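Local coordinates for protein putative angiotensinogen (Lampetra fluviatilis, PDB 5INW) that belongs to the serpin family and, as a lamprey angiotensinogen, binds heparin, which promotes its inhibition of thrombin, at residues A[173-184]-A[196-205]. The protein carries 1 engineered substitution. Sequence-based numbering, arbitrary orientation.
Sequences KNVVFSKKGLWL and FKSNVRSVDF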
loop_
_atom_site.group_PDB
_atom_site.type_symbol
_atom_site.label_atom_id
_atom_site.label_comp_id
_atom_site.label_asym_id
_atom_site.label_seq_id
_atom_site.Cartn_x
_atom_site.Cartn_y
_atom_site.Cartn_z
ATOM N N LYS A 173 -7.322 -8.516 -4.830
ATOM C CA LYS A 173 -8.650 -8.696 -5.361
ATOM C C LYS A 173 -9.241 -7.329 -5.588
ATOM O O LYS A 173 -9.277 -6.522 -4.686
ATOM C CB LYS A 173 -9.472 -9.521 -4.352
ATOM C CG LYS A 173 -10.753 -10.125 -4.888
ATOM C CD LYS A 173 -10.547 -11.374 -5.747
ATOM C CE LYS A 173 -11.701 -11.560 -6.758
ATOM N NZ LYS A 173 -11.609 -10.675 -7.975
ATOM N N ASN A 174 -9.697 -7.072 -6.803
ATOM C CA ASN A 174 -10.608 -5.972 -7.081
ATOM C C ASN A 174 -12.059 -6.424 -7.141
ATOM O O ASN A 174 -12.377 -7.488 -7.652
ATOM C CB ASN A 174 -10.305 -5.358 -8.410
ATOM C CG ASN A 174 -8.887 -4.929 -8.515
ATOM O OD1 ASN A 174 -8.406 -4.041 -7.777
ATOM N ND2 ASN A 174 -8.196 -5.525 -9.463
ATOM N N VAL A 175 -12.943 -5.580 -6.631
ATOM C CA VAL A 175 -14.384 -5.824 -6.668
ATOM C C VAL A 175 -15.069 -4.530 -6.978
ATOM O O VAL A 175 -14.639 -3.488 -6.477
ATOM C CB VAL A 175 -14.913 -6.387 -5.341
ATOM C CG1 VAL A 175 -16.391 -6.709 -5.464
ATOM C CG2 VAL A 175 -14.176 -7.682 -4.995
ATOM N N VAL A 176 -16.063 -4.583 -7.861
ATOM C CA VAL A 176 -16.792 -3.413 -8.259
ATOM C C VAL A 176 -18.278 -3.645 -8.089
ATOM O O VAL A 176 -18.912 -4.508 -8.748
ATOM C CB VAL A 176 -16.477 -3.004 -9.715
ATOM C CG1 VAL A 176 -17.337 -1.819 -10.146
ATOM C CG2 VAL A 176 -14.975 -2.676 -9.888
ATOM N N PHE A 177 -18.866 -2.850 -7.218
ATOM C CA PHE A 177 -20.313 -2.878 -7.029
ATOM C C PHE A 177 -20.959 -1.745 -7.819
ATOM O O PHE A 177 -20.430 -0.638 -7.870
ATOM C CB PHE A 177 -20.638 -2.753 -5.534
ATOM C CG PHE A 177 -20.024 -3.810 -4.695
ATOM C CD1 PHE A 177 -20.569 -5.087 -4.671
ATOM C CD2 PHE A 177 -18.866 -3.529 -3.925
ATOM C CE1 PHE A 177 -20.028 -6.081 -3.877
ATOM C CE2 PHE A 177 -18.298 -4.542 -3.113
ATOM C CZ PHE A 177 -18.883 -5.834 -3.106
ATOM N N SER A 178 -22.138 -1.996 -8.354
ATOM C CA SER A 178 -22.862 -1.004 -9.150
ATOM C C SER A 178 -24.335 -0.909 -8.737
ATOM O O SER A 178 -24.960 -1.917 -8.368
ATOM C CB SER A 178 -22.708 -1.364 -10.637
ATOM O OG SER A 178 -23.608 -0.646 -11.448
ATOM N N LYS A 179 -24.892 0.306 -8.847
ATOM C CA LYS A 179 -26.361 0.533 -8.606
ATOM C C LYS A 179 -27.228 -0.365 -9.470
ATOM O O LYS A 179 -26.951 -0.568 -10.657
ATOM C CB LYS A 179 -26.763 1.972 -8.854
ATOM C CG LYS A 179 -28.073 2.395 -8.237
ATOM C CD LYS A 179 -28.357 3.857 -8.581
ATOM C CE LYS A 179 -29.236 4.560 -7.552
ATOM N NZ LYS A 179 -30.663 4.145 -7.627
ATOM N N LYS A 180 -28.248 -0.935 -8.851
ATOM C CA LYS A 180 -29.031 -2.001 -9.474
ATOM C C LYS A 180 -29.738 -1.546 -10.726
ATOM O O LYS A 180 -29.730 -2.252 -11.721
ATOM C CB LYS A 180 -30.057 -2.595 -8.501
ATOM C CG LYS A 180 -30.606 -3.944 -8.955
ATOM C CD LYS A 180 -31.594 -4.501 -7.945
ATOM C CE LYS A 180 -32.958 -3.889 -8.202
ATOM N NZ LYS A 180 -34.012 -4.430 -7.318
ATOM N N GLY A 181 -30.314 -0.371 -10.709
ATOM C CA GLY A 181 -30.905 0.129 -11.956
ATOM C C GLY A 181 -29.960 0.561 -13.095
ATOM O O GLY A 181 -30.388 0.762 -14.203
ATOM N N LEU A 182 -28.675 0.707 -12.815
ATOM C CA LEU A 182 -27.811 1.584 -13.580
ATOM C C LEU A 182 -27.127 0.838 -14.715
ATOM O O LEU A 182 -26.291 -0.040 -14.457
ATOM C CB LEU A 182 -26.760 2.214 -12.648
ATOM C CG LEU A 182 -25.704 3.056 -13.325
ATOM C CD1 LEU A 182 -26.350 4.319 -13.870
ATOM C CD2 LEU A 182 -24.566 3.387 -12.377
ATOM N N TRP A 183 -27.411 1.285 -15.940
ATOM C CA TRP A 183 -26.859 0.729 -17.170
ATOM C C TRP A 183 -25.379 1.133 -17.279
ATOM O O TRP A 183 -25.024 2.293 -17.115
ATOM C CB TRP A 183 -27.633 1.197 -18.448
ATOM C CG TRP A 183 -29.089 0.571 -18.579
ATOM C CD1 TRP A 183 -29.975 0.340 -17.552
ATOM C CD2 TRP A 183 -29.728 0.009 -19.770
ATOM N NE1 TRP A 183 -31.104 -0.303 -18.013
ATOM C CE2 TRP A 183 -30.987 -0.525 -19.360
ATOM C CE3 TRP A 183 -29.365 -0.090 -21.135
ATOM C CZ2 TRP A 183 -31.895 -1.128 -20.269
ATOM C CZ3 TRP A 183 -30.272 -0.702 -22.039
ATOM C CH2 TRP A 183 -31.521 -1.208 -21.592
ATOM N N LEU A 184 -24.534 0.149 -17.572
ATOM C CA LEU A 184 -23.113 0.330 -17.753
ATOM C C LEU A 184 -22.731 0.012 -19.186
ATOM O O LEU A 184 -23.293 -0.908 -19.826
ATOM C CB LEU A 184 -22.369 -0.588 -16.796
ATOM C CG LEU A 184 -22.743 -0.428 -15.309
ATOM C CD1 LEU A 184 -21.907 -1.389 -14.502
ATOM C CD2 LEU A 184 -22.509 0.967 -14.724
ATOM N N PHE A 196 -8.562 -5.996 -14.459
ATOM C CA PHE A 196 -8.672 -5.993 -12.982
ATOM C C PHE A 196 -9.281 -7.285 -12.365
ATOM O O PHE A 196 -9.319 -7.399 -11.185
ATOM C CB PHE A 196 -9.389 -4.702 -12.526
ATOM C CG PHE A 196 -8.735 -3.452 -13.033
ATOM C CD1 PHE A 196 -7.531 -2.972 -12.466
ATOM C CD2 PHE A 196 -9.261 -2.756 -14.116
ATOM C CE1 PHE A 196 -6.887 -1.840 -12.960
ATOM C CE2 PHE A 196 -8.622 -1.604 -14.600
ATOM C CZ PHE A 196 -7.440 -1.161 -14.020
ATOM N N LYS A 197 -9.725 -8.233 -13.186
ATOM C CA LYS A 197 -10.285 -9.510 -12.766
ATOM C C LYS A 197 -11.505 -9.387 -11.940
ATOM O O LYS A 197 -11.714 -10.188 -11.057
ATOM C CB LYS A 197 -9.265 -10.357 -12.031
ATOM C CG LYS A 197 -7.934 -10.489 -12.719
ATOM C CD LYS A 197 -7.932 -11.513 -13.838
ATOM C CE LYS A 197 -7.353 -10.896 -15.117
ATOM N NZ LYS A 197 -6.896 -11.878 -16.164
ATOM N N SER A 198 -12.301 -8.361 -12.173
ATOM C CA SER A 198 -13.538 -8.161 -11.420
ATOM C C SER A 198 -14.705 -8.248 -12.356
ATOM O O SER A 198 -14.741 -7.575 -13.363
ATOM C CB SER A 198 -13.590 -6.797 -10.756
ATOM O OG SER A 198 -14.813 -6.710 -10.028
ATOM N N ASN A 199 -15.666 -9.087 -12.013
ATOM C CA ASN A 199 -17.019 -8.947 -12.529
ATOM C C ASN A 199 -17.771 -8.015 -11.664
ATOM O O ASN A 199 -17.368 -7.795 -10.534
ATOM C CB ASN A 199 -17.716 -10.264 -12.665
ATOM C CG ASN A 199 -17.509 -10.850 -14.050
ATOM O OD1 ASN A 199 -16.685 -11.733 -14.223
ATOM N ND2 ASN A 199 -18.227 -10.305 -15.071
ATOM N N VAL A 200 -18.738 -7.332 -12.260
ATOM C CA VAL A 200 -19.428 -6.222 -11.618
ATOM C C VAL A 200 -20.619 -6.805 -10.971
ATOM O O VAL A 200 -21.376 -7.459 -11.642
ATOM C CB VAL A 200 -19.915 -5.164 -12.637
ATOM C CG1 VAL A 200 -20.810 -4.133 -11.959
ATOM C CG2 VAL A 200 -18.735 -4.476 -13.278
ATOM N N ARG A 201 -20.753 -6.609 -9.666
ATOM C CA ARG A 201 -21.920 -7.120 -8.934
ATOM C C ARG A 201 -22.853 -5.935 -8.717
ATOM O O ARG A 201 -22.405 -4.851 -8.352
ATOM C CB ARG A 201 -21.519 -7.801 -7.602
ATOM C CG ARG A 201 -20.424 -8.893 -7.663
ATOM C CD ARG A 201 -20.761 -10.098 -8.559
ATOM N NE ARG A 201 -19.581 -10.806 -9.133
ATOM C CZ ARG A 201 -19.610 -11.976 -9.809
ATOM N NH1 ARG A 201 -20.752 -12.615 -10.037
ATOM N NH2 ARG A 201 -18.484 -12.527 -10.265
ATOM N N SER A 202 -24.138 -6.122 -8.976
ATOM C CA SER A 202 -25.123 -5.068 -8.735
ATOM C C SER A 202 -25.722 -5.133 -7.315
ATOM O O SER A 202 -25.720 -6.179 -6.677
ATOM C CB SER A 202 -26.226 -5.083 -9.788
ATOM O OG SER A 202 -26.778 -6.353 -9.851
ATOM N N VAL A 203 -26.168 -3.974 -6.821
ATOM C CA VAL A 203 -26.579 -3.825 -5.428
ATOM C C VAL A 203 -27.627 -2.773 -5.315
ATOM O O VAL A 203 -27.597 -1.792 -6.074
ATOM C CB VAL A 203 -25.421 -3.358 -4.547
ATOM C CG1 VAL A 203 -25.865 -3.154 -3.105
ATOM C CG2 VAL A 203 -24.290 -4.355 -4.594
ATOM N N ASP A 204 -28.573 -3.006 -4.393
ATOM C CA ASP A 204 -29.605 -2.045 -4.054
ATOM C C ASP A 204 -29.032 -1.217 -2.913
ATOM O O ASP A 204 -29.135 -1.588 -1.744
ATOM C CB ASP A 204 -30.892 -2.759 -3.656
ATOM C CG ASP A 204 -32.059 -1.799 -3.365
ATOM O OD1 ASP A 204 -31.918 -0.561 -3.447
ATOM O OD2 ASP A 204 -33.151 -2.307 -3.034
ATOM N N PHE A 205 -28.389 -0.105 -3.252
ATOM C CA PHE A 205 -27.814 0.779 -2.239
ATOM C C PHE A 205 -28.899 1.559 -1.517
ATOM O O PHE A 205 -28.592 2.197 -0.509
ATOM C CB PHE A 205 -26.824 1.787 -2.855
ATOM C CG PHE A 205 -25.653 1.156 -3.569
ATOM C CD1 PHE A 205 -24.683 0.497 -2.874
ATOM C CD2 PHE A 205 -25.497 1.300 -4.949
ATOM C CE1 PHE A 205 -23.580 -0.029 -3.526
ATOM C CE2 PHE A 205 -24.391 0.777 -5.604
ATOM C CZ PHE A 205 -23.429 0.113 -4.886
#
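The side-chain amide of Asn174 gives ND2 to Phe196 O at 2.8 Å in an almost straight bond (N-H...O 174°), in the carbonyl plane and on a lone pair. With CG beside its own backbone N (chi1 -55°), the amide reaches this carbonyl just before Lys197 leaves helical geometry with positive phi. Its plane stands 83° from that of the Phe196 ring, with ND2 at the ring edge. OD1 accepts a hydrogen bond from Asn244 ND2 of strand 238-251, and an asparagine, donor and acceptor in one flat group, suits a place between the two. A leucine here would probably leave Phe196 O and Asn244 ND2 without these mates and the chain leaving the helix less firmly tied to the sheet.

Ser198 suits its buried place by its small hydroxyl: OG donates to Asn199 O at 2.8 Å and takes a weak bond from Val176 N. Further along, Arg201 N donates to Val176 O, Ser178 N to Arg201 O, and Val203 N to Ser178 O. The short Ser178 lies with CB 3.6 Å from Val200 CG1, which Leu184 CD1 meets tip to tip. Across the sheet, broad Phe177 and branched Val203 suit a buried apolar side, and Phe177 and Phe205 both touch Met215. Strand 168-179, helix 186-196 and strand 200-203, paired in parallel, make a beta-alpha-beta crossover: directional polar bonds set its register, and apolar contacts join it to helix 208-221.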